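Local coordinates for leucine-rich repeat protein (Bacteroides thetaiotaomicron, PDB 4ECN), which is of unknown function but, as an extracellular leucine-rich repeat protein, probably binds other proteins, at residues L300-N305 with T326-A331; V317-D320 with R324-G327. One frame throughout, in Å; residues are numbered along the deposited sequence.

Interaction 1. Residues L300-N305 with T326-A331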
ATOM      1  N   LEU A 300     -10.804   5.933 -12.061  1.00 44.14           N
ATOM      2  CA  LEU A 300      -9.476   5.752 -12.620  1.00 43.84           C
ATOM      3  C   LEU A 300      -8.565   6.957 -12.469  1.00 49.57           C
ATOM      4  O   LEU A 300      -7.334   6.800 -12.526  1.00 50.79           O
ATOM      5  CB  LEU A 300      -9.598   5.485 -14.128  1.00 44.08           C
ATOM      6  CG  LEU A 300     -10.272   4.210 -14.578  1.00 48.30           C
ATOM      7  CD1 LEU A 300     -10.371   4.187 -16.086  1.00 48.71           C
ATOM      8  CD2 LEU A 300      -9.521   2.990 -14.082  1.00 48.51           C
ATOM      9  N   ASN A 301      -9.147   8.172 -12.393  1.00 44.80           N
ATOM     10  CA  ASN A 301      -8.330   9.384 -12.423  1.00 44.57           C
ATOM     11  C   ASN A 301      -9.050  10.570 -11.839  1.00 49.53           C
ATOM     12  O   ASN A 301     -10.247  10.488 -11.540  1.00 49.98           O
ATOM     13  CB  ASN A 301      -8.014   9.674 -13.917  1.00 41.57           C
ATOM     14  CG  ASN A 301      -6.889  10.591 -14.256  1.00 53.28           C
ATOM     15  OD1 ASN A 301      -6.351  11.322 -13.430  1.00 49.82           O
ATOM     16  ND2 ASN A 301      -6.523  10.571 -15.518  1.00 46.09           N
ATOM     17  N   TRP A 302      -8.313  11.683 -11.689  1.00 45.34           N
ATOM     18  CA  TRP A 302      -8.857  12.975 -11.315  1.00 45.21           C
ATOM     19  C   TRP A 302      -9.644  13.558 -12.475  1.00 49.28           C
ATOM     20  O   TRP A 302      -9.523  13.081 -13.608  1.00 48.57           O
ATOM     21  CB  TRP A 302      -7.746  13.932 -10.911  1.00 43.81           C
ATOM     22  CG  TRP A 302      -7.163  13.699  -9.558  1.00 44.02           C
ATOM     23  CD1 TRP A 302      -7.479  12.709  -8.676  1.00 46.47           C
ATOM     24  CD2 TRP A 302      -6.142  14.485  -8.937  1.00 43.66           C
ATOM     25  NE1 TRP A 302      -6.705  12.824  -7.543  1.00 45.58           N
ATOM     26  CE2 TRP A 302      -5.889  13.919  -7.671  1.00 46.80           C
ATOM     27  CE3 TRP A 302      -5.430  15.636  -9.321  1.00 45.45           C
ATOM     28  CZ2 TRP A 302      -4.941  14.451  -6.793  1.00 46.09           C
ATOM     29  CZ3 TRP A 302      -4.498  16.173  -8.444  1.00 46.91           C
ATOM     30  CH2 TRP A 302      -4.246  15.568  -7.205  1.00 47.10           C
ATOM     31  N   ASN A 303     -10.446  14.588 -12.208  1.00 45.77           N
ATOM     32  CA  ASN A 303     -11.240  15.214 -13.255  1.00 45.51           C
ATOM     33  C   ASN A 303     -11.291  16.729 -13.060  1.00 48.87           C
ATOM     34  O   ASN A 303     -11.704  17.199 -11.999  1.00 47.33           O
ATOM     35  CB  ASN A 303     -12.648  14.622 -13.265  1.00 43.57           C
ATOM     36  CG  ASN A 303     -13.587  15.187 -14.303  1.00 53.36           C
ATOM     37  OD1 ASN A 303     -13.198  15.520 -15.441  1.00 41.53           O
ATOM     38  ND2 ASN A 303     -14.864  15.226 -13.937  1.00 42.69           N
ATOM     39  N   PHE A 304     -10.871  17.479 -14.097  1.00 45.68           N
ATOM     40  CA  PHE A 304     -10.873  18.944 -14.098  1.00 45.79           C
ATOM     41  C   PHE A 304     -11.843  19.483 -15.186  1.00 51.87           C
ATOM     42  O   PHE A 304     -11.870  20.685 -15.438  1.00 53.69           O
ATOM     43  CB  PHE A 304      -9.440  19.497 -14.288  1.00 47.09           C
ATOM     44  CG  PHE A 304      -8.495  19.122 -13.166  1.00 48.02           C
ATOM     45  CD1 PHE A 304      -8.486  19.835 -11.971  1.00 50.71           C
ATOM     46  CD2 PHE A 304      -7.627  18.042 -13.294  1.00 49.70           C
ATOM     47  CE1 PHE A 304      -7.627  19.476 -10.927  1.00 51.07           C
ATOM     48  CE2 PHE A 304      -6.764  17.685 -12.249  1.00 52.02           C
ATOM     49  CZ  PHE A 304      -6.778  18.398 -11.073  1.00 50.20           C
ATOM     50  N   ASN A 305     -12.664  18.605 -15.797  1.00 47.70           N
ATOM     51  CA  ASN A 305     -13.657  18.999 -16.812  1.00 47.21           C
ATOM     52  C   ASN A 305     -14.985  19.269 -16.106  1.00 49.90           C
ATOM     53  O   ASN A 305     -16.030  18.680 -16.403  1.00 48.93           O
ATOM     54  CB  ASN A 305     -13.789  17.933 -17.903  1.00 45.83           C
ATOM     55  CG  ASN A 305     -12.485  17.577 -18.530  1.00 68.58           C
ATOM     56  OD1 ASN A 305     -12.091  16.409 -18.546  1.00 76.73           O
ATOM     57  ND2 ASN A 305     -11.727  18.590 -18.928  1.00 57.53           N
ATOM     58  N   THR A 326      -6.340  19.258   2.672  1.00 48.25           N
ATOM     59  CA  THR A 326      -5.767  18.808   3.948  1.00 47.49           C
ATOM     60  C   THR A 326      -5.062  17.462   3.803  1.00 49.49           C
ATOM     61  O   THR A 326      -4.243  17.085   4.653  1.00 49.18           O
ATOM     62  CB  THR A 326      -6.843  18.724   5.016  1.00 53.55           C
ATOM     63  OG1 THR A 326      -7.916  17.887   4.560  1.00 55.84           O
ATOM     64  CG2 THR A 326      -7.362  20.088   5.396  1.00 50.67           C
ATOM     65  N   GLY A 327      -5.387  16.763   2.724  1.00 43.69           N
ATOM     66  CA  GLY A 327      -4.823  15.468   2.393  1.00 41.55           C
ATOM     67  C   GLY A 327      -4.665  15.300   0.901  1.00 44.33           C
ATOM     68  O   GLY A 327      -5.523  15.712   0.119  1.00 44.67           O
ATOM     69  N   LEU A 328      -3.559  14.707   0.501  1.00 40.42           N
ATOM     70  CA  LEU A 328      -3.301  14.405  -0.885  1.00 41.00           C
ATOM     71  C   LEU A 328      -2.594  13.038  -0.987  1.00 46.32           C
ATOM     72  O   LEU A 328      -1.518  12.873  -0.396  1.00 45.87           O
ATOM     73  CB  LEU A 328      -2.473  15.535  -1.539  1.00 41.40           C
ATOM     74  CG  LEU A 328      -1.908  15.294  -2.942  1.00 45.42           C
ATOM     75  CD1 LEU A 328      -3.001  15.089  -3.944  1.00 44.58           C
ATOM     76  CD2 LEU A 328      -1.082  16.455  -3.369  1.00 50.82           C
ATOM     77  N   SER A 329      -3.205  12.067  -1.734  1.00 42.59           N
ATOM     78  CA  SER A 329      -2.594  10.753  -1.963  1.00 42.74           C
ATOM     79  C   SER A 329      -2.540  10.445  -3.454  1.00 47.27           C
ATOM     80  O   SER A 329      -3.579  10.345  -4.111  1.00 47.46           O
ATOM     81  CB  SER A 329      -3.329   9.636  -1.215  1.00 45.62           C
ATOM     82  OG  SER A 329      -2.695   8.387  -1.449  1.00 52.01           O
ATOM     83  N   LEU A 330      -1.328  10.294  -3.989  1.00 43.21           N
ATOM     84  CA  LEU A 330      -1.137   9.951  -5.400  1.00 42.02           C
ATOM     85  C   LEU A 330      -0.970   8.435  -5.553  1.00 45.01           C
ATOM     86  O   LEU A 330      -0.759   7.947  -6.661  1.00 45.67           O
ATOM     87  CB  LEU A 330       0.062  10.696  -5.990  1.00 42.19           C
ATOM     88  CG  LEU A 330       0.038  12.214  -5.882  1.00 47.84           C
ATOM     89  CD1 LEU A 330       1.245  12.801  -6.546  1.00 48.44           C
ATOM     90  CD2 LEU A 330      -1.243  12.821  -6.495  1.00 51.45           C
ATOM     91  N   ALA A 331      -1.094   7.694  -4.442  1.00 40.08           N
ATOM     92  CA  ALA A 331      -0.976   6.244  -4.408  1.00 39.11           C
ATOM     93  C   ALA A 331      -2.047   5.578  -5.291  1.00 43.44           C
ATOM     94  O   ALA A 331      -3.219   5.965  -5.232  1.00 42.41           O
ATOM     95  CB  ALA A 331      -1.097   5.751  -2.972  1.00 39.15           C
TER

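Interaction 2. Residues V317-D320 with R324-G327. With NA (sodium ion), chain B.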
ATOM      1  N   VAL A 317      -7.952  13.164  -2.573  1.00 38.82           N
ATOM      2  CA  VAL A 317      -7.881  14.512  -2.005  1.00 37.52           C
ATOM      3  C   VAL A 317      -8.937  14.633  -0.919  1.00 42.53           C
ATOM      4  O   VAL A 317     -10.112  14.312  -1.136  1.00 41.73           O
ATOM      5  CB  VAL A 317      -8.018  15.656  -3.057  1.00 40.01           C
ATOM      6  CG1 VAL A 317      -8.011  17.023  -2.391  1.00 39.54           C
ATOM      7  CG2 VAL A 317      -6.932  15.579  -4.118  1.00 39.50           C
ATOM      8  N   ASP A 318      -8.487  15.122   0.251  1.00 40.91           N
ATOM      9  CA  ASP A 318      -9.265  15.392   1.458  1.00 41.74           C
ATOM     10  C   ASP A 318      -9.226  16.938   1.712  1.00 46.73           C
ATOM     11  O   ASP A 318      -8.180  17.578   1.543  1.00 46.22           O
ATOM     12  CB  ASP A 318      -8.746  14.554   2.657  1.00 43.99           C
ATOM     13  CG  ASP A 318      -8.656  13.049   2.394  1.00 63.30           C
ATOM     14  OD1 ASP A 318      -9.703  12.363   2.500  1.00 63.05           O
ATOM     15  OD2 ASP A 318      -7.527  12.554   2.075  1.00 76.40           O
ATOM     16  N   LEU A 319     -10.400  17.531   2.009  1.00 43.20           N
ATOM     17  CA  LEU A 319     -10.559  18.974   2.191  1.00 42.88           C
ATOM     18  C   LEU A 319     -11.095  19.331   3.562  1.00 50.07           C
ATOM     19  O   LEU A 319     -11.681  18.478   4.250  1.00 50.45           O
ATOM     20  CB  LEU A 319     -11.524  19.565   1.133  1.00 41.95           C
ATOM     21  CG  LEU A 319     -11.289  19.273  -0.347  1.00 44.09           C
ATOM     22  CD1 LEU A 319     -12.465  19.709  -1.157  1.00 42.77           C
ATOM     23  CD2 LEU A 319     -10.012  19.906  -0.859  1.00 46.55           C
ATOM     24  N   ASP A 320     -10.910  20.611   3.943  1.00 48.12           N
ATOM     25  CA  ASP A 320     -11.442  21.134   5.182  1.00 50.21           C
ATOM     26  C   ASP A 320     -12.766  21.851   4.865  1.00 59.91           C
ATOM     27  O   ASP A 320     -13.099  22.048   3.688  1.00 59.46           O
ATOM     28  CB  ASP A 320     -10.435  22.039   5.932  1.00 52.75           C
ATOM     29  CG  ASP A 320     -10.017  23.381   5.340  1.00 65.33           C
ATOM     30  OD1 ASP A 320     -10.802  23.964   4.554  1.00 67.03           O
ATOM     31  OD2 ASP A 320      -8.957  23.903   5.753  1.00 71.83           O
ATOM     32  N   ARG A 324     -10.158  23.983   1.651  1.00 49.53           N
ATOM     33  CA  ARG A 324      -8.713  23.865   1.477  1.00 48.39           C
ATOM     34  C   ARG A 324      -8.242  22.405   1.564  1.00 51.79           C
ATOM     35  O   ARG A 324      -8.846  21.590   2.245  1.00 51.36           O
ATOM     36  CB  ARG A 324      -7.993  24.742   2.495  1.00 45.63           C
ATOM     37  CG  ARG A 324      -8.215  26.202   2.100  1.00 48.95           C
ATOM     38  CD  ARG A 324      -7.088  27.128   2.477  1.00 56.70           C
ATOM     39  NE  ARG A 324      -5.862  26.834   1.746  1.00 52.28           N
ATOM     40  CZ  ARG A 324      -4.675  27.326   2.070  1.00 67.91           C
ATOM     41  NH1 ARG A 324      -4.547  28.131   3.120  1.00 56.68           N
ATOM     42  NH2 ARG A 324      -3.602  27.008   1.355  1.00 55.33           N
ATOM     43  N   VAL A 325      -7.191  22.073   0.801  1.00 48.70           N
ATOM     44  CA  VAL A 325      -6.629  20.717   0.705  1.00 47.43           C
ATOM     45  C   VAL A 325      -5.913  20.349   2.024  1.00 52.73           C
ATOM     46  O   VAL A 325      -5.002  21.051   2.441  1.00 54.34           O
ATOM     47  CB  VAL A 325      -5.683  20.620  -0.517  1.00 49.48           C
ATOM     48  CG1 VAL A 325      -4.892  19.319  -0.506  1.00 48.59           C
ATOM     49  CG2 VAL A 325      -6.462  20.776  -1.823  1.00 48.37           C
ATOM     50  N   THR A 326      -6.340  19.258   2.672  1.00 48.25           N
ATOM     51  CA  THR A 326      -5.767  18.808   3.948  1.00 47.49           C
ATOM     52  C   THR A 326      -5.062  17.462   3.803  1.00 49.49           C
ATOM     53  O   THR A 326      -4.243  17.085   4.653  1.00 49.18           O
ATOM     54  CB  THR A 326      -6.843  18.724   5.016  1.00 53.55           C
ATOM     55  OG1 THR A 326      -7.916  17.887   4.560  1.00 55.84           O
ATOM     56  CG2 THR A 326      -7.362  20.088   5.396  1.00 50.67           C
ATOM     57  N   GLY A 327      -5.387  16.763   2.724  1.00 43.69           N
ATOM     58  CA  GLY A 327      -4.823  15.468   2.393  1.00 41.55           C
ATOM     59  C   GLY A 327      -4.665  15.300   0.901  1.00 44.33           C
ATOM     60  O   GLY A 327      -5.523  15.712   0.119  1.00 44.67           O
TER
HETATM   61 NA    NA B1001     -12.147  13.004  -2.190  1.00 59.98          NA

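Interaction 1. Residues L300-N305 with T326-A331
Trp-302 reaches from the loop 300-305 to segment 326-331, where the outer end of its indole meets Leu-328, on strand 325-329, and Leu-330, just past it. From CB the side chain heads toward the strand, with CG anti to the carbonyl carbon (chi1 -76°). The pyrrole side of the ring stops short of 326-331; its NE1 donates instead to Pro-315 O, which satisfies the one polar atom of this buried ring. The six-membered ring continues to CZ2 and CH2, and these two atoms make the contact. CZ2 lies 3.5 Å from Leu-328 CD1, and CH2 is equally near that methyl, which sits at the ring edge, in its plane. Leu-328 has CG anti to the backbone N (chi1 170°), and its second torsion then turns CD1 to the indole. In a leucine-rich repeat, strand leucines of this kind face the hydrophobic core; Trp-302 and Leu-328 both pack on Leu-274 of helix 266-280, consistent with the indole closing that core near the first strands of the sheet. Leu-330 brings CD2 to 4.1 Å from Trp-302 CZ2. Both leucine side chains cross the tryptophan at about a right angle. Trp-286 and Phe-333 meet the indole edge-to-face. At the root of the side chain, Trp-302 N donates to Asn-301 OD1 at 2.6 Å, a bent bond, and the same oxygen accepts from Trp-278 NE1.

Interaction 2. Residues V317-D320 with R324-G327
Asp-318 O is gripped by two successive amides of the partner strand, Thr-326 N at 2.7 Å and Gly-327 N at 3.1 Å, both arriving from the same face of its carbonyl plane. Thr-326 OG1, held between its own backbone N and carbonyl carbon (chi1 55°), adds a weak bond to that oxygen. The same torsion sets CG2 against Asp-320, whose CB lies 3.7 Å from it. Asp-320 takes the equivalent rotation (chi1 67°), which folds its carboxylate back over the turn: OD1 accepts from Arg-324 N at 3.0 Å, met from above the carboxylate plane, and also from Asn-322 N. Arg-324 runs alongside Asp-320, but its guanidinium leads away to a salt bridge with Asp-270. Its carbonyl O takes Asp-320 N in plane at 2.8 Å. Leu-319 CD2 and Val-317 CG1 both reach Val-325 CG2, at 3.8 and 4.1 Å respectively, an apolar patch beside helix 266-280. Val-317 O, 2.6 Å from the sodium ion, shares the metal with Gln-314 O. Asp-318 N closes the ladder on Gly-327 O. Thr-326 and Gly-327 together facing Asp-318 form a classic beta bulge in an antiparallel beta hairpin.

Running from the N terminus, the chain leaves helix 266-280, passes through the loop 300-305 and reaches strand 317-319, where Val-317 joins Gln-314 at the sodium ion, then turns and enters strand 325-329. Interaction 2 closes the short turn of that hairpin. Interaction 1 closes a longer loop, and the hairpin turn is nested inside it; the two share Thr-326 and Gly-327, so the contacts overlap on the returning strand. They also touch directly: Val-317 CG2 packs 3.5 Å from Trp-302 CZ2 and 4.0 Å from Leu-328 CD1. Together they join the entry loop and the outermost strand 317-319 to strand 325-329, which pairs in parallel with 351-353 and so opens the parallel run of the sheet.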